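PDB 3HXI: eukaryotic Translation Initiation 4E, which binds the 7-methylguanosine cap of messenger RNA, probably to bring it to the ribosome for translation, and is complexed here with a 4E-BP peptide. Local coordinates for residues V96-L107 and A124-L135. Numbering follows the deposited sequence.
With GTG (7-methyl-guanosine-5'-triphosphate-5'-guanosine), chain C.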
loop_
_atom_site.group_PDB
_atom_site.type_symbol
_atom_site.label_atom_id
_atom_site.label_comp_id
_atom_site.label_asym_id
_atom_site.label_seq_id
_atom_site.Cartn_x
_atom_site.Cartn_y
_atom_site.Cartn_z
ATOM N N VAL A 96 10.360 -4.014 8.638
ATOM C CA VAL A 96 9.147 -4.031 7.793
ATOM C C VAL A 96 7.902 -3.613 8.582
ATOM O O VAL A 96 6.927 -3.143 8.001
ATOM C CB VAL A 96 8.918 -5.371 7.037
ATOM C CG1 VAL A 96 9.954 -5.546 5.936
ATOM C CG2 VAL A 96 8.931 -6.605 7.970
ATOM N N ASP A 97 7.935 -3.806 9.907
ATOM C CA ASP A 97 6.836 -3.334 10.764
ATOM C C ASP A 97 6.717 -1.809 10.702
ATOM O O ASP A 97 5.618 -1.287 10.549
ATOM C CB ASP A 97 7.053 -3.754 12.213
ATOM C CG ASP A 97 6.821 -5.236 12.446
ATOM O OD1 ASP A 97 6.223 -5.914 11.583
ATOM O OD2 ASP A 97 7.233 -5.718 13.527
ATOM N N PHE A 98 7.857 -1.113 10.826
ATOM C CA PHE A 98 7.949 0.358 10.690
ATOM C C PHE A 98 7.492 0.794 9.292
ATOM O O PHE A 98 6.643 1.693 9.157
ATOM C CB PHE A 98 9.393 0.830 10.977
ATOM C CG PHE A 98 9.622 2.298 10.731
ATOM C CD1 PHE A 98 9.276 3.245 11.708
ATOM C CD2 PHE A 98 10.177 2.736 9.528
ATOM C CE1 PHE A 98 9.477 4.617 11.475
ATOM C CE2 PHE A 98 10.392 4.098 9.281
ATOM C CZ PHE A 98 10.042 5.044 10.251
ATOM N N LEU A 99 8.046 0.166 8.259
ATOM C CA LEU A 99 7.694 0.530 6.873
ATOM C C LEU A 99 6.189 0.425 6.630
ATOM O O LEU A 99 5.577 1.343 6.085
ATOM C CB LEU A 99 8.411 -0.371 5.853
ATOM C CG LEU A 99 9.928 -0.205 5.707
ATOM C CD1 LEU A 99 10.461 -1.181 4.659
ATOM C CD2 LEU A 99 10.309 1.243 5.332
ATOM N N TRP A 100 5.612 -0.698 7.028
ATOM C CA TRP A 100 4.169 -0.932 6.828
ATOM C C TRP A 100 3.330 0.029 7.638
ATOM O O TRP A 100 2.421 0.649 7.103
ATOM C CB TRP A 100 3.813 -2.364 7.182
ATOM C CG TRP A 100 2.456 -2.843 6.739
ATOM C CD1 TRP A 100 1.525 -3.439 7.531
ATOM C CD2 TRP A 100 1.891 -2.799 5.411
ATOM N NE1 TRP A 100 0.405 -3.779 6.782
ATOM C CE2 TRP A 100 0.605 -3.391 5.485
ATOM C CE3 TRP A 100 2.339 -2.315 4.177
ATOM C CZ2 TRP A 100 -0.246 -3.512 4.358
ATOM C CZ3 TRP A 100 1.490 -2.432 3.048
ATOM C CH2 TRP A 100 0.211 -3.028 3.158
ATOM N N ASP A 101 3.633 0.171 8.929
ATOM C CA ASP A 101 2.878 1.112 9.769
ATOM C C ASP A 101 2.967 2.567 9.282
ATOM O O ASP A 101 1.967 3.254 9.257
ATOM C CB ASP A 101 3.325 1.048 11.229
ATOM C CG ASP A 101 2.947 -0.263 11.913
ATOM O OD1 ASP A 101 2.154 -1.059 11.344
ATOM O OD2 ASP A 101 3.457 -0.489 13.050
ATOM N N GLU A 102 4.159 3.028 8.901
ATOM C CA GLU A 102 4.313 4.401 8.400
ATOM C C GLU A 102 3.550 4.579 7.089
ATOM O O GLU A 102 2.919 5.631 6.841
ATOM C CB GLU A 102 5.791 4.737 8.161
ATOM C CG GLU A 102 6.628 4.843 9.444
ATOM C CD GLU A 102 6.063 5.862 10.432
ATOM O OE1 GLU A 102 5.706 6.995 10.032
ATOM O OE2 GLU A 102 6.021 5.532 11.625
ATOM N N LEU A 103 3.637 3.564 6.238
ATOM C CA LEU A 103 2.967 3.623 4.947
ATOM C C LEU A 103 1.453 3.731 5.135
ATOM O O LEU A 103 0.804 4.608 4.537
ATOM C CB LEU A 103 3.336 2.435 4.054
ATOM C CG LEU A 103 2.881 2.553 2.578
ATOM C CD1 LEU A 103 3.520 3.775 1.908
ATOM C CD2 LEU A 103 3.166 1.279 1.796
ATOM N N LEU A 104 0.896 2.866 5.974
ATOM C CA LEU A 104 -0.542 2.850 6.193
ATOM C C LEU A 104 -1.029 4.113 6.897
ATOM O O LEU A 104 -2.086 4.631 6.575
ATOM C CB LEU A 104 -0.959 1.580 6.955
ATOM C CG LEU A 104 -0.647 0.227 6.299
ATOM C CD1 LEU A 104 -1.446 -0.841 7.016
ATOM C CD2 LEU A 104 -0.893 0.187 4.760
ATOM N N MET A 105 -0.229 4.636 7.831
ATOM C CA MET A 105 -0.550 5.907 8.466
ATOM C C MET A 105 -0.646 7.034 7.422
ATOM O O MET A 105 -1.588 7.822 7.435
ATOM C CB MET A 105 0.444 6.250 9.571
ATOM C CG MET A 105 0.160 5.513 10.890
ATOM S SD MET A 105 1.126 6.213 12.267
ATOM C CE MET A 105 2.801 5.828 11.767
ATOM N N LEU A 106 0.319 7.087 6.513
ATOM C CA LEU A 106 0.333 8.092 5.457
ATOM C C LEU A 106 -0.942 7.970 4.612
ATOM O O LEU A 106 -1.588 8.974 4.308
ATOM C CB LEU A 106 1.600 7.945 4.607
ATOM C CG LEU A 106 1.697 8.713 3.278
ATOM C CD1 LEU A 106 1.518 10.226 3.448
ATOM C CD2 LEU A 106 3.005 8.373 2.568
ATOM N N LEU A 107 -1.323 6.741 4.273
ATOM C CA LEU A 107 -2.514 6.519 3.441
ATOM C C LEU A 107 -3.827 6.809 4.171
ATOM O O LEU A 107 -4.632 7.585 3.673
ATOM C CB LEU A 107 -2.542 5.116 2.841
ATOM C CG LEU A 107 -1.912 4.958 1.449
ATOM C CD1 LEU A 107 -0.423 5.249 1.485
ATOM C CD2 LEU A 107 -2.176 3.559 0.877
ATOM N N ALA A 124 -2.260 -0.073 -0.756
ATOM C CA ALA A 124 -0.887 -0.454 -0.417
ATOM C C ALA A 124 -0.776 -1.983 -0.300
ATOM O O ALA A 124 -1.766 -2.674 -0.005
ATOM C CB ALA A 124 -0.447 0.215 0.878
ATOM N N VAL A 125 0.422 -2.499 -0.532
ATOM C CA VAL A 125 0.663 -3.949 -0.567
ATOM C C VAL A 125 1.997 -4.256 0.114
ATOM O O VAL A 125 2.999 -3.613 -0.185
ATOM C CB VAL A 125 0.739 -4.480 -2.017
ATOM C CG1 VAL A 125 0.784 -6.032 -2.049
ATOM C CG2 VAL A 125 -0.427 -3.967 -2.871
ATOM N N PHE A 126 1.990 -5.232 1.012
ATOM C CA PHE A 126 3.205 -5.772 1.581
ATOM C C PHE A 126 3.417 -7.213 1.129
ATOM O O PHE A 126 2.542 -8.051 1.300
ATOM C CB PHE A 126 3.160 -5.736 3.105
ATOM C CG PHE A 126 4.402 -6.296 3.725
ATOM C CD1 PHE A 126 5.639 -5.755 3.397
ATOM C CD2 PHE A 126 4.342 -7.415 4.552
ATOM C CE1 PHE A 126 6.823 -6.286 3.945
ATOM C CE2 PHE A 126 5.509 -7.963 5.094
ATOM C CZ PHE A 126 6.744 -7.393 4.807
ATOM N N GLN A 127 4.583 -7.486 0.554
ATOM C CA GLN A 127 4.900 -8.805 0.002
ATOM C C GLN A 127 6.224 -9.310 0.582
ATOM O O GLN A 127 7.296 -8.913 0.144
ATOM C CB GLN A 127 4.959 -8.760 -1.525
ATOM C CG GLN A 127 3.653 -8.306 -2.149
ATOM C CD GLN A 127 3.757 -8.176 -3.644
ATOM O OE1 GLN A 127 4.540 -7.369 -4.153
ATOM N NE2 GLN A 127 2.983 -8.983 -4.361
ATOM N N PRO A 128 6.146 -10.183 1.594
ATOM C CA PRO A 128 7.372 -10.774 2.137
ATOM C C PRO A 128 7.925 -11.852 1.196
ATOM O O PRO A 128 7.199 -12.752 0.774
ATOM C CB PRO A 128 6.911 -11.380 3.465
ATOM C CG PRO A 128 5.478 -11.714 3.230
ATOM C CD PRO A 128 4.942 -10.654 2.291
ATOM N N ARG A 129 9.201 -11.733 0.854
ATOM C CA ARG A 129 9.841 -12.680 -0.041
ATOM C C ARG A 129 11.231 -13.001 0.467
ATOM O O ARG A 129 11.906 -12.143 1.034
ATOM C CB ARG A 129 9.965 -12.124 -1.457
ATOM C CG ARG A 129 8.659 -11.756 -2.160
ATOM C CD ARG A 129 7.842 -12.991 -2.531
ATOM N NE ARG A 129 6.636 -12.592 -3.248
ATOM C CZ ARG A 129 5.511 -12.204 -2.662
ATOM N NH1 ARG A 129 4.464 -11.860 -3.406
ATOM N NH2 ARG A 129 5.427 -12.181 -1.333
ATOM N N SER A 130 11.628 -14.255 0.264
ATOM C CA SER A 130 12.986 -14.736 0.552
ATOM C C SER A 130 14.093 -13.916 -0.112
ATOM O O SER A 130 15.118 -13.639 0.505
ATOM C CB SER A 130 13.112 -16.182 0.087
ATOM O OG SER A 130 12.340 -17.015 0.924
ATOM N N ARG A 131 13.877 -13.548 -1.368
ATOM C CA ARG A 131 14.893 -12.887 -2.190
ATOM C C ARG A 131 14.950 -11.384 -1.919
ATOM O O ARG A 131 15.877 -10.700 -2.353
ATOM C CB ARG A 131 14.590 -13.136 -3.668
ATOM N N GLY A 132 13.957 -10.876 -1.202
ATOM C CA GLY A 132 13.854 -9.444 -0.915
ATOM C C GLY A 132 12.386 -9.054 -0.964
ATOM O O GLY A 132 11.706 -9.267 -1.982
ATOM N N SER A 133 11.905 -8.507 0.145
ATOM C CA SER A 133 10.494 -8.169 0.323
ATOM C C SER A 133 10.193 -6.874 -0.426
ATOM O O SER A 133 11.111 -6.160 -0.848
ATOM C CB SER A 133 10.152 -8.058 1.830
ATOM O OG SER A 133 10.322 -9.312 2.508
ATOM N N LYS A 134 8.902 -6.607 -0.645
ATOM C CA LYS A 134 8.488 -5.469 -1.446
ATOM C C LYS A 134 7.298 -4.797 -0.775
ATOM O O LYS A 134 6.401 -5.475 -0.270
ATOM C CB LYS A 134 8.081 -5.923 -2.849
ATOM C CG LYS A 134 9.220 -6.545 -3.674
ATOM C CD LYS A 134 8.688 -7.111 -4.962
ATOM C CE LYS A 134 8.005 -8.488 -4.738
ATOM N NZ LYS A 134 7.840 -9.215 -6.035
ATOM N N LEU A 135 7.295 -3.468 -0.772
ATOM C CA LEU A 135 6.096 -2.711 -0.410
ATOM C C LEU A 135 5.724 -1.919 -1.650
ATOM O O LEU A 135 6.613 -1.476 -2.377
ATOM C CB LEU A 135 6.365 -1.742 0.741
ATOM C CG LEU A 135 6.233 -2.204 2.196
ATOM C CD1 LEU A 135 7.487 -2.994 2.619
ATOM C CD2 LEU A 135 6.054 -1.001 3.135
HETATM P PA GTG C . 3.649 -11.181 -7.417
HETATM O O1A GTG C . 3.285 -11.997 -6.206
HETATM O O2A GTG C . 3.498 -9.675 -7.440
HETATM O O3A GTG C . 5.126 -11.506 -7.956
HETATM P PB GTG C . 6.308 -12.311 -7.258
HETATM O O1B GTG C . 6.610 -11.765 -5.885
HETATM O O2B GTG C . 7.418 -12.373 -8.303
HETATM O O3B GTG C . 5.660 -13.781 -7.185
HETATM N N9A GTG C . -1.023 -11.462 -10.026
HETATM C C8A GTG C . -0.511 -10.522 -9.224
HETATM N N7A GTG C . -1.388 -9.496 -9.145
HETATM C C7X GTG C . -1.153 -8.275 -8.336
HETATM C C5A GTG C . -2.441 -9.810 -9.904
HETATM C C6A GTG C . -3.624 -9.115 -10.180
HETATM O O6A GTG C . -3.881 -7.986 -9.700
HETATM N N1A GTG C . -4.515 -9.694 -11.023
HETATM C C2A GTG C . -4.257 -10.932 -11.554
HETATM N N2A GTG C . -5.127 -11.531 -12.387
HETATM N N3A GTG C . -3.115 -11.599 -11.278
HETATM C C4A GTG C . -2.210 -11.048 -10.451
HETATM O O5D GTG C . 2.737 -11.719 -8.595
HETATM C C5D GTG C . 2.791 -13.101 -8.934
HETATM C C4D GTG C . 1.749 -13.396 -9.989
HETATM O O4D GTG C . 0.462 -13.229 -9.411
HETATM C C3D GTG C . 1.785 -12.451 -11.173
HETATM O O3D GTG C . 2.781 -12.839 -12.117
HETATM C C2D GTG C . 0.378 -12.583 -11.705
HETATM O O2D GTG C . 0.269 -13.771 -12.504
HETATM C C1D GTG C . -0.428 -12.761 -10.424
HETATM P PG GTG C . 6.246 -15.064 -6.416
HETATM O O1G GTG C . 7.224 -14.715 -5.340
HETATM O O2G GTG C . 6.616 -16.107 -7.457
HETATM O O5E GTG C . 4.892 -15.575 -5.717
HETATM C C5E GTG C . 4.344 -14.865 -4.608
HETATM C C4E GTG C . 3.133 -15.600 -4.074
HETATM O O4E GTG C . 2.123 -15.621 -5.087
HETATM C C3E GTG C . 3.417 -17.055 -3.747
HETATM O O3E GTG C . 2.498 -17.438 -2.711
HETATM C C2E GTG C . 3.042 -17.809 -5.014
HETATM O O2E GTG C . 2.678 -19.177 -4.766
HETATM C C1E GTG C . 1.850 -16.982 -5.474
HETATM N N9B GTG C . 1.558 -16.952 -6.921
HETATM C C8B GTG C . 2.624 -16.423 -7.739
HETATM N N7B GTG C . 2.011 -16.481 -9.062
HETATM C C5B GTG C . 0.736 -16.956 -8.926
HETATM C C6B GTG C . -0.353 -17.219 -9.884
HETATM O O6B GTG C . -0.136 -16.975 -11.101
HETATM N N1B GTG C . -1.522 -17.728 -9.402
HETATM C C2B GTG C . -1.712 -17.980 -8.061
HETATM N N2B GTG C . -2.887 -18.477 -7.597
HETATM N N3B GTG C . -0.753 -17.755 -7.131
HETATM C C4B GTG C . 0.438 -17.249 -7.513
#
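GTG O1B, an oxygen of the middle phosphate of the cap analogue, is gripped by two residues of the hairpin 124-135: Lys134 NZ at 2.8 Å and Arg129 NE at 2.8 Å. Arg129 NH1 adds a weaker bond to it and a firmer one, 3.0 Å, to GTG O1A, which lies at the guanidinium edge. The hairpin belongs to the curved antiparallel sheet of the eIF4E fold, which holds the cap on its concave side and helices on its convex side; there helix 96-107 runs almost antiparallel to strand 124-127, the axes 9.7 Å apart. No hydrogen bond joins helix to hairpin; the contact is largely apolar and almost wholly buried.

Trp100 gives the helix's largest share of it. With CG anti to the backbone N (chi1 -167°), its indole is laid against the strand, and Phe126 CB sits over the six-membered ring, 3.7 Å from its centroid and 14° off the normal, a CH-pi contact. Leu104 CD2 covers the opposite face, so the indole is sandwiched between its own helix and the sheet, while NE1 is satisfied by Tyr18 OH. Ala124 C and Val125 N meet the ring at its edge, near its plane. Farther along, the Val96 and Phe126 side chains cross at about a right angle, Val96 CB lying 3.7 Å from Phe126 CZ. Leu135, on the neighbouring strand, puts CD2 against Leu99 CB and Leu103 CD2, and Ala124 CB is enclosed by the CD2 methyls of Leu103, Leu104 and Leu107.

The helix's far side faces the bound peptide, where Asp101 and Glu102 form salt bridges to basic side chains. At the cap end Gln127 NE2 donates to GTG O2A and also to Asp63, which pairs with Arg129 as well, probably helping to position both; Arg129 NH2 further donates to Pro128 O at 2.8 Å, meeting that oxygen from above its carbonyl plane.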